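Local coordinates for protein FdhC (Acinetobacter nosocomialis, PDB 5KTC) that transfers a 3-hydroxybutanoyl group from an acyl-coenzyme A thioester to the amino group of a dTDP-linked dideoxy sugar, as a GNAT-superfamily sugar N-acyltransferase, at residues E18-F23 against Y65-R70; C25-N30 against I98-K103. All blocks are in the same frame, centred on the assembly; numbering follows the deposited sequence.

Interaction 1: residues E18-F23 against Y65-R70; sequences ENDAEF and YFIIFR. With FUH ([[(2~{R},3~{S},5~{R})-5-[5-methyl-2,4-bis(oxidanylidene)pyrimidin-1-yl]-3-oxidanyl-oxolan-2-yl]methoxy-oxidanyl-phosphoryl] [(2~{R},3~{R},4~{S},5~{R},6~{R})-6-methyl-3,5-bis(oxidanyl)-4-[[(3~{R})-3-oxidanylbutanoyl]amino]oxan-2-yl] hydrogen phosphate), chain C; EDO (1,2-ethanediol), chain B.
I67 is where strand 63-70 meets the 3-10 turn 18-20 and the first turn of helix 21-28, and both D20 and F23 settle on its side chain. The apolar part of the contact is small. The methyl CD1 of I67 lies 4.2 Å from CD2 of the F23 ring, which it approaches obliquely, the two side chains lying antiparallel. With F23 CG anti to the backbone N (chi1 174°), the ring is carried past the isoleucine side chain to its CD1.

The second kind of contact sets a carboxylate on hydrocarbon. D20 meets I67 head-on, and its OD2 rests 3.6 Å from I67 CG1, with no hydrogen bond across the segments. This oxygen takes a salt bridge from R14 of the adjacent strand 11-15 and a hydrogen bond from the backbone N of E17. The other oxygen, OD1, accepts a short hydrogen bond of 2.5 Å from O2 of an ethanediol, probably taken up from the crystallisation liquor. That molecule also lies against the F23 side chain, its O2 being 3.5 Å from F23 CB, and places O1 near the edge of the F69 ring.

Product binding enters through Y65 at the other end of the strand segment. Y65 OH donates a 2.6 Å hydrogen bond to O15, the thymine carbonyl oxygen of the dTDP-sugar product, which sits at the edge of the phenol ring.

Within the GNAT domain the contact thus seats the 3-10 turn and first helical turn on the sheet, beside the nucleotide end of the product. The buried D20 carboxylate probably keeps its charge because R14 balances it, while the two segments themselves are joined by van der Waals contact alone.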
# COMPACT_ATOMS: atom_id res chain seq x y z
N GLU A 18 -14.50 7.92 7.73
CA GLU A 18 -14.43 8.24 9.18
C GLU A 18 -14.77 7.07 10.09
O GLU A 18 -14.15 6.87 11.17
CB GLU A 18 -15.33 9.44 9.56
CG GLU A 18 -14.66 10.78 9.34
CD GLU A 18 -15.52 11.95 9.82
OE1 GLU A 18 -15.98 11.91 10.99
OE2 GLU A 18 -15.74 12.88 9.01
N ASN A 19 -15.71 6.26 9.64
CA ASN A 19 -16.11 5.08 10.34
C ASN A 19 -15.05 3.98 10.46
O ASN A 19 -15.23 3.09 11.26
CB ASN A 19 -17.40 4.49 9.71
CG ASN A 19 -18.32 3.82 10.75
OD1 ASN A 19 -17.88 3.39 11.83
ND2 ASN A 19 -19.63 3.74 10.42
N ASP A 20 -13.94 4.05 9.69
CA ASP A 20 -12.83 3.08 9.83
C ASP A 20 -11.89 3.46 11.00
O ASP A 20 -10.86 2.78 11.22
CB ASP A 20 -11.97 3.05 8.55
CG ASP A 20 -12.78 2.57 7.30
OD1 ASP A 20 -13.44 1.53 7.48
OD2 ASP A 20 -12.76 3.21 6.22
N ALA A 21 -12.25 4.53 11.73
CA ALA A 21 -11.34 5.02 12.76
C ALA A 21 -11.01 3.99 13.80
O ALA A 21 -9.86 3.86 14.17
CB ALA A 21 -11.88 6.29 13.37
N GLU A 22 -11.99 3.26 14.30
CA GLU A 22 -11.69 2.26 15.28
C GLU A 22 -10.80 1.14 14.75
O GLU A 22 -9.91 0.70 15.46
CB GLU A 22 -12.95 1.64 15.87
CG GLU A 22 -12.70 0.45 16.79
CD GLU A 22 -13.97 -0.02 17.48
OE1 GLU A 22 -13.84 -0.51 18.61
OE2 GLU A 22 -15.09 0.12 16.89
N PHE A 23 -11.08 0.63 13.55
CA PHE A 23 -10.22 -0.39 12.99
C PHE A 23 -8.75 0.09 12.87
O PHE A 23 -7.82 -0.66 13.15
CB PHE A 23 -10.73 -0.77 11.60
CG PHE A 23 -9.81 -1.73 10.89
CD1 PHE A 23 -9.65 -3.01 11.40
CD2 PHE A 23 -9.01 -1.31 9.85
CE1 PHE A 23 -8.78 -3.89 10.82
CE2 PHE A 23 -8.10 -2.17 9.30
CZ PHE A 23 -8.00 -3.45 9.75
N TYR A 65 -6.13 6.91 0.61
CA TYR A 65 -5.88 6.04 1.77
C TYR A 65 -6.92 4.95 1.74
O TYR A 65 -8.10 5.26 1.57
CB TYR A 65 -6.07 6.86 3.02
CG TYR A 65 -5.67 6.31 4.33
CD1 TYR A 65 -4.89 5.19 4.48
CD2 TYR A 65 -6.05 6.99 5.49
CE1 TYR A 65 -4.51 4.75 5.75
CE2 TYR A 65 -5.67 6.56 6.75
CZ TYR A 65 -4.90 5.44 6.89
OH TYR A 65 -4.51 4.97 8.18
N PHE A 66 -6.49 3.69 1.83
CA PHE A 66 -7.33 2.52 1.65
C PHE A 66 -7.31 1.55 2.83
O PHE A 66 -6.28 1.37 3.47
CB PHE A 66 -6.90 1.72 0.40
CG PHE A 66 -6.93 2.52 -0.88
CD1 PHE A 66 -5.86 3.28 -1.23
CD2 PHE A 66 -8.00 2.44 -1.74
CE1 PHE A 66 -5.85 4.04 -2.38
CE2 PHE A 66 -8.03 3.18 -2.89
CZ PHE A 66 -6.95 3.99 -3.24
N ILE A 67 -8.46 0.96 3.09
CA ILE A 67 -8.55 -0.25 3.89
C ILE A 67 -8.33 -1.43 2.91
O ILE A 67 -8.87 -1.39 1.81
CB ILE A 67 -9.91 -0.43 4.57
CG1 ILE A 67 -10.26 0.80 5.39
CG2 ILE A 67 -9.91 -1.69 5.40
CD1 ILE A 67 -9.29 1.15 6.51
N ILE A 68 -7.53 -2.39 3.36
CA ILE A 68 -7.28 -3.63 2.67
C ILE A 68 -8.24 -4.65 3.28
O ILE A 68 -8.28 -4.80 4.51
CB ILE A 68 -5.84 -4.11 2.82
CG1 ILE A 68 -4.81 -3.05 2.39
CG2 ILE A 68 -5.68 -5.40 2.02
CD1 ILE A 68 -3.37 -3.43 2.72
N PHE A 69 -8.96 -5.39 2.42
CA PHE A 69 -9.96 -6.38 2.84
C PHE A 69 -9.58 -7.74 2.30
O PHE A 69 -9.01 -7.80 1.24
CB PHE A 69 -11.35 -6.05 2.29
CG PHE A 69 -12.09 -5.03 3.09
CD1 PHE A 69 -11.94 -3.64 2.81
CD2 PHE A 69 -12.93 -5.44 4.14
CE1 PHE A 69 -12.63 -2.70 3.57
CE2 PHE A 69 -13.60 -4.49 4.90
CZ PHE A 69 -13.44 -3.13 4.61
N ARG A 70 -9.90 -8.80 3.04
CA ARG A 70 -9.89 -10.14 2.46
C ARG A 70 -11.24 -10.45 1.78
O ARG A 70 -12.34 -10.21 2.32
CB ARG A 70 -9.35 -11.19 3.39
CG ARG A 70 -10.16 -11.57 4.55
CD ARG A 70 -9.41 -12.54 5.41
NE ARG A 70 -9.45 -13.87 4.79
CZ ARG A 70 -8.63 -14.86 5.07
NH1 ARG A 70 -7.60 -14.68 5.89
NH2 ARG A 70 -8.79 -16.04 4.46
O1 FUH C . 4.87 2.02 4.96
C1 FUH C . 5.91 2.52 4.55
C2 FUH C . 6.50 2.19 3.21
C3 FUH C . 6.05 0.85 2.70
O2 FUH C . 6.96 -0.21 3.12
C4 FUH C . 6.05 0.82 1.19
N1 FUH C . 6.62 3.46 5.28
C5 FUH C . 5.99 4.12 6.44
C6 FUH C . 6.95 4.17 7.64
O3 FUH C . 8.08 4.80 7.23
C7 FUH C . 6.43 5.00 8.79
C8 FUH C . 7.49 5.31 9.88
O4 FUH C . 5.96 6.27 8.32
C9 FUH C . 5.58 5.53 6.05
O5 FUH C . 4.53 5.53 5.07
C10 FUH C . 5.02 6.22 7.23
O6 FUH C . 3.86 5.51 7.62
P1 FUH C . 2.83 6.11 8.65
O7 FUH C . 3.25 5.92 10.06
O8 FUH C . 1.54 5.34 8.35
O9 FUH C . 2.40 7.59 8.25
P2 FUH C . 3.08 9.01 8.54
O10 FUH C . 3.18 9.72 7.24
O11 FUH C . 4.42 8.73 9.21
O12 FUH C . 1.98 9.61 9.49
C11 FUH C . 1.86 11.03 9.62
C12 FUH C . 1.30 11.32 10.99
C13 FUH C . 1.98 10.53 12.13
O13 FUH C . 2.05 11.30 13.34
C14 FUH C . 1.04 9.37 12.42
C15 FUH C . -0.30 9.99 12.09
O14 FUH C . -0.09 10.96 11.03
N2 FUH C . -1.32 9.09 11.51
C16 FUH C . -1.14 8.52 10.28
C17 FUH C . -2.15 7.73 9.72
C18 FUH C . -2.00 7.09 8.36
C19 FUH C . -3.32 7.53 10.50
O15 FUH C . -4.31 6.84 10.00
N3 FUH C . -3.47 8.10 11.71
C20 FUH C . -2.50 8.90 12.16
O16 FUH C . -2.64 9.44 13.36
C1 EDO B . -14.29 -2.36 8.64
O1 EDO B . -15.20 -1.60 7.82
C2 EDO B . -13.04 -1.55 8.94
O2 EDO B . -13.36 -0.20 9.31

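Interaction 2: residues C25-N30 against I98-K103; sequences CTLRNN and ILNEHK. With FUH ([[(2~{R},3~{S},5~{R})-5-[5-methyl-2,4-bis(oxidanylidene)pyrimidin-1-yl]-3-oxidanyl-oxolan-2-yl]methoxy-oxidanyl-phosphoryl] [(2~{R},3~{R},4~{S},5~{R},6~{R})-6-methyl-3,5-bis(oxidanyl)-4-[[(3~{R})-3-oxidanylbutanoyl]amino]oxan-2-yl] hydrogen phosphate), chain C.
L27 and I98 each bury about 80 Å² in this contact and form its centre. The two side chains lie antiparallel, side by side, and L27 CG comes to 3.8 Å from the branch methyl CG2 of I98. The leucine sends its CG anti to the backbone N (chi1 -175°), which lets its two methyls divide the work: CD2 lies against I98 CB, while CD1 reaches 3.8 Å from CB of N100, whose side chain runs crosswise. N100 is also an Asx-turn residue, its OD1 accepting from the backbone N of H102 within the type I turn that follows the strand.

The far end of I98 serves a different neighbour. Its CD1 packs 3.9 Å from CG of R28, an arginine lying roughly perpendicular to it and bent at chi3 (73°) toward the dTDP-sugar product. The R28 guanidinium grips one phosphate with two nearly straight hydrogen bonds, NH1 to O8 at 2.8 Å and NH2 to O7 at 2.9 Å, and the phosphorus P1 lies in its plane at the edge. One face meets the thymine, with C17 3.6 Å above the plane and displaced toward the rim of the group. S40 OG and the backbone O of S38 accept from NE and NH2, which together with the phosphate bonds would limit rotation.

I98 and L99 belong to the coenzyme A pocket of this GNAT domain, where L99 N binds the cofactor. The end of helix 21-28 thus rests on the end of strand 91-99 between residues of the two ligand sites, with strand 75-86 alongside at T79 and I77, and helix 107-122 packed against L99.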
# COMPACT_ATOMS: atom_id res chain seq x y z
N CYS A 25 -7.30 2.73 14.56
CA CYS A 25 -6.68 2.90 15.89
C CYS A 25 -6.16 1.58 16.40
O CYS A 25 -5.03 1.48 16.85
CB CYS A 25 -7.68 3.43 16.94
SG CYS A 25 -7.96 5.17 16.75
N THR A 26 -6.98 0.54 16.31
CA THR A 26 -6.61 -0.75 16.81
C THR A 26 -5.44 -1.34 16.10
O THR A 26 -4.56 -1.86 16.74
CB THR A 26 -7.81 -1.69 16.80
OG1 THR A 26 -8.80 -1.17 17.69
CG2 THR A 26 -7.43 -3.09 17.26
N LEU A 27 -5.42 -1.24 14.78
CA LEU A 27 -4.34 -1.78 14.00
C LEU A 27 -3.01 -1.11 14.35
O LEU A 27 -2.03 -1.79 14.62
CB LEU A 27 -4.63 -1.58 12.51
CG LEU A 27 -3.71 -2.16 11.47
CD1 LEU A 27 -3.80 -3.68 11.48
CD2 LEU A 27 -4.12 -1.55 10.08
N ARG A 28 -3.03 0.24 14.33
CA ARG A 28 -1.82 1.06 14.51
C ARG A 28 -1.24 1.00 15.94
O ARG A 28 -0.04 1.22 16.14
CB ARG A 28 -2.13 2.48 14.12
CG ARG A 28 -2.26 2.66 12.60
CD ARG A 28 -2.41 4.14 12.25
NE ARG A 28 -1.12 4.82 12.44
CZ ARG A 28 -0.18 4.99 11.51
NH1 ARG A 28 -0.33 4.57 10.24
NH2 ARG A 28 0.99 5.56 11.88
N ASN A 29 -2.08 0.64 16.92
CA ASN A 29 -1.67 0.51 18.31
C ASN A 29 -1.41 -0.94 18.71
O ASN A 29 -1.24 -1.24 19.91
CB ASN A 29 -2.70 1.19 19.21
CG ASN A 29 -2.61 2.71 19.13
OD1 ASN A 29 -1.79 3.31 19.79
ND2 ASN A 29 -3.43 3.34 18.33
N ASN A 30 -1.44 -1.83 17.74
CA ASN A 30 -1.03 -3.19 17.91
C ASN A 30 0.50 -3.21 17.98
O ASN A 30 1.18 -2.97 16.96
CB ASN A 30 -1.55 -4.05 16.75
CG ASN A 30 -1.37 -5.55 16.96
OD1 ASN A 30 -0.47 -5.99 17.65
ND2 ASN A 30 -2.16 -6.33 16.27
N ILE A 98 0.18 -1.75 6.39
CA ILE A 98 0.03 -2.60 7.55
C ILE A 98 -0.94 -3.73 7.24
O ILE A 98 -2.00 -3.50 6.66
CB ILE A 98 -0.50 -1.88 8.80
CG1 ILE A 98 0.26 -0.55 9.07
CG2 ILE A 98 -0.30 -2.78 9.99
CD1 ILE A 98 -0.40 0.44 9.98
N LEU A 99 -0.55 -4.95 7.60
CA LEU A 99 -1.45 -6.12 7.48
C LEU A 99 -1.50 -6.87 8.83
O LEU A 99 -0.45 -7.10 9.42
CB LEU A 99 -0.94 -7.04 6.39
CG LEU A 99 -1.14 -6.55 4.94
CD1 LEU A 99 -0.39 -7.47 4.01
CD2 LEU A 99 -2.60 -6.47 4.52
N ASN A 100 -2.69 -7.26 9.28
CA ASN A 100 -2.79 -7.90 10.61
C ASN A 100 -2.77 -9.41 10.45
O ASN A 100 -2.65 -9.92 9.32
CB ASN A 100 -4.05 -7.43 11.37
CG ASN A 100 -5.36 -7.82 10.71
OD1 ASN A 100 -5.46 -8.76 9.94
ND2 ASN A 100 -6.39 -7.02 10.98
N GLU A 101 -2.91 -10.13 11.56
CA GLU A 101 -2.94 -11.62 11.58
C GLU A 101 -3.91 -12.30 10.65
O GLU A 101 -3.66 -13.40 10.22
CB GLU A 101 -3.30 -12.11 12.99
CG GLU A 101 -2.22 -12.90 13.69
CD GLU A 101 -2.64 -13.32 15.10
OE1 GLU A 101 -3.72 -12.84 15.58
OE2 GLU A 101 -1.92 -14.12 15.73
N HIS A 102 -5.02 -11.64 10.36
CA HIS A 102 -6.12 -12.26 9.55
C HIS A 102 -5.88 -12.06 8.07
O HIS A 102 -6.68 -12.46 7.27
CB HIS A 102 -7.53 -11.74 9.96
CG HIS A 102 -8.69 -12.54 9.40
ND1 HIS A 102 -8.75 -13.92 9.37
CD2 HIS A 102 -9.87 -12.11 8.89
CE1 HIS A 102 -9.87 -14.31 8.82
NE2 HIS A 102 -10.58 -13.23 8.51
N LYS A 103 -4.74 -11.50 7.70
CA LYS A 103 -4.39 -11.29 6.32
C LYS A 103 -4.37 -12.62 5.57
O LYS A 103 -4.04 -13.66 6.14
CB LYS A 103 -2.97 -10.62 6.22
CG LYS A 103 -1.82 -11.53 6.68
CD LYS A 103 -0.46 -10.89 6.72
CE LYS A 103 0.60 -11.86 7.28
NZ LYS A 103 1.87 -11.16 7.60
O1 FUH C . 4.87 2.02 4.96
C1 FUH C . 5.91 2.52 4.55
C2 FUH C . 6.50 2.19 3.21
C3 FUH C . 6.05 0.85 2.70
O2 FUH C . 6.96 -0.21 3.12
C4 FUH C . 6.05 0.82 1.19
N1 FUH C . 6.62 3.46 5.28
C5 FUH C . 5.99 4.12 6.44
C6 FUH C . 6.95 4.17 7.64
O3 FUH C . 8.08 4.80 7.23
C7 FUH C . 6.43 5.00 8.79
C8 FUH C . 7.49 5.31 9.88
O4 FUH C . 5.96 6.27 8.32
C9 FUH C . 5.58 5.53 6.05
O5 FUH C . 4.53 5.53 5.07
C10 FUH C . 5.02 6.22 7.23
O6 FUH C . 3.86 5.51 7.62
P1 FUH C . 2.83 6.11 8.65
O7 FUH C . 3.25 5.92 10.06
O8 FUH C . 1.54 5.34 8.35
O9 FUH C . 2.40 7.59 8.25
P2 FUH C . 3.08 9.01 8.54
O10 FUH C . 3.18 9.72 7.24
O11 FUH C . 4.42 8.73 9.21
O12 FUH C . 1.98 9.61 9.49
C11 FUH C . 1.86 11.03 9.62
C12 FUH C . 1.30 11.32 10.99
C13 FUH C . 1.98 10.53 12.13
O13 FUH C . 2.05 11.30 13.34
C14 FUH C . 1.04 9.37 12.42
C15 FUH C . -0.30 9.99 12.09
O14 FUH C . -0.09 10.96 11.03
N2 FUH C . -1.32 9.09 11.51
C16 FUH C . -1.14 8.52 10.28
C17 FUH C . -2.15 7.73 9.72
C18 FUH C . -2.00 7.09 8.36
C19 FUH C . -3.32 7.53 10.50
O15 FUH C . -4.31 6.84 10.00
N3 FUH C . -3.47 8.10 11.71
C20 FUH C . -2.50 8.90 12.16
O16 FUH C . -2.64 9.44 13.36

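Both interactions use helix 21-28 and the same mixed sheet, and their centres lie 10 Å apart. Interaction 1 joins the 3-10 turn 18-20 and the first turn of the helix to strand 63-70, whereas interaction 2 joins its last turn to the end of strand 91-99. Both are buried, but interaction 1 sets a carboxylate beside an aliphatic chain, while interaction 2 is mainly aliphatic and lies closer to the cofactor. They meet directly: I68 CD1 packs 3.6 Å from L99 CD2, and R70 NH1 probably donates to H102 O. The product touches both, through Y65 and R28.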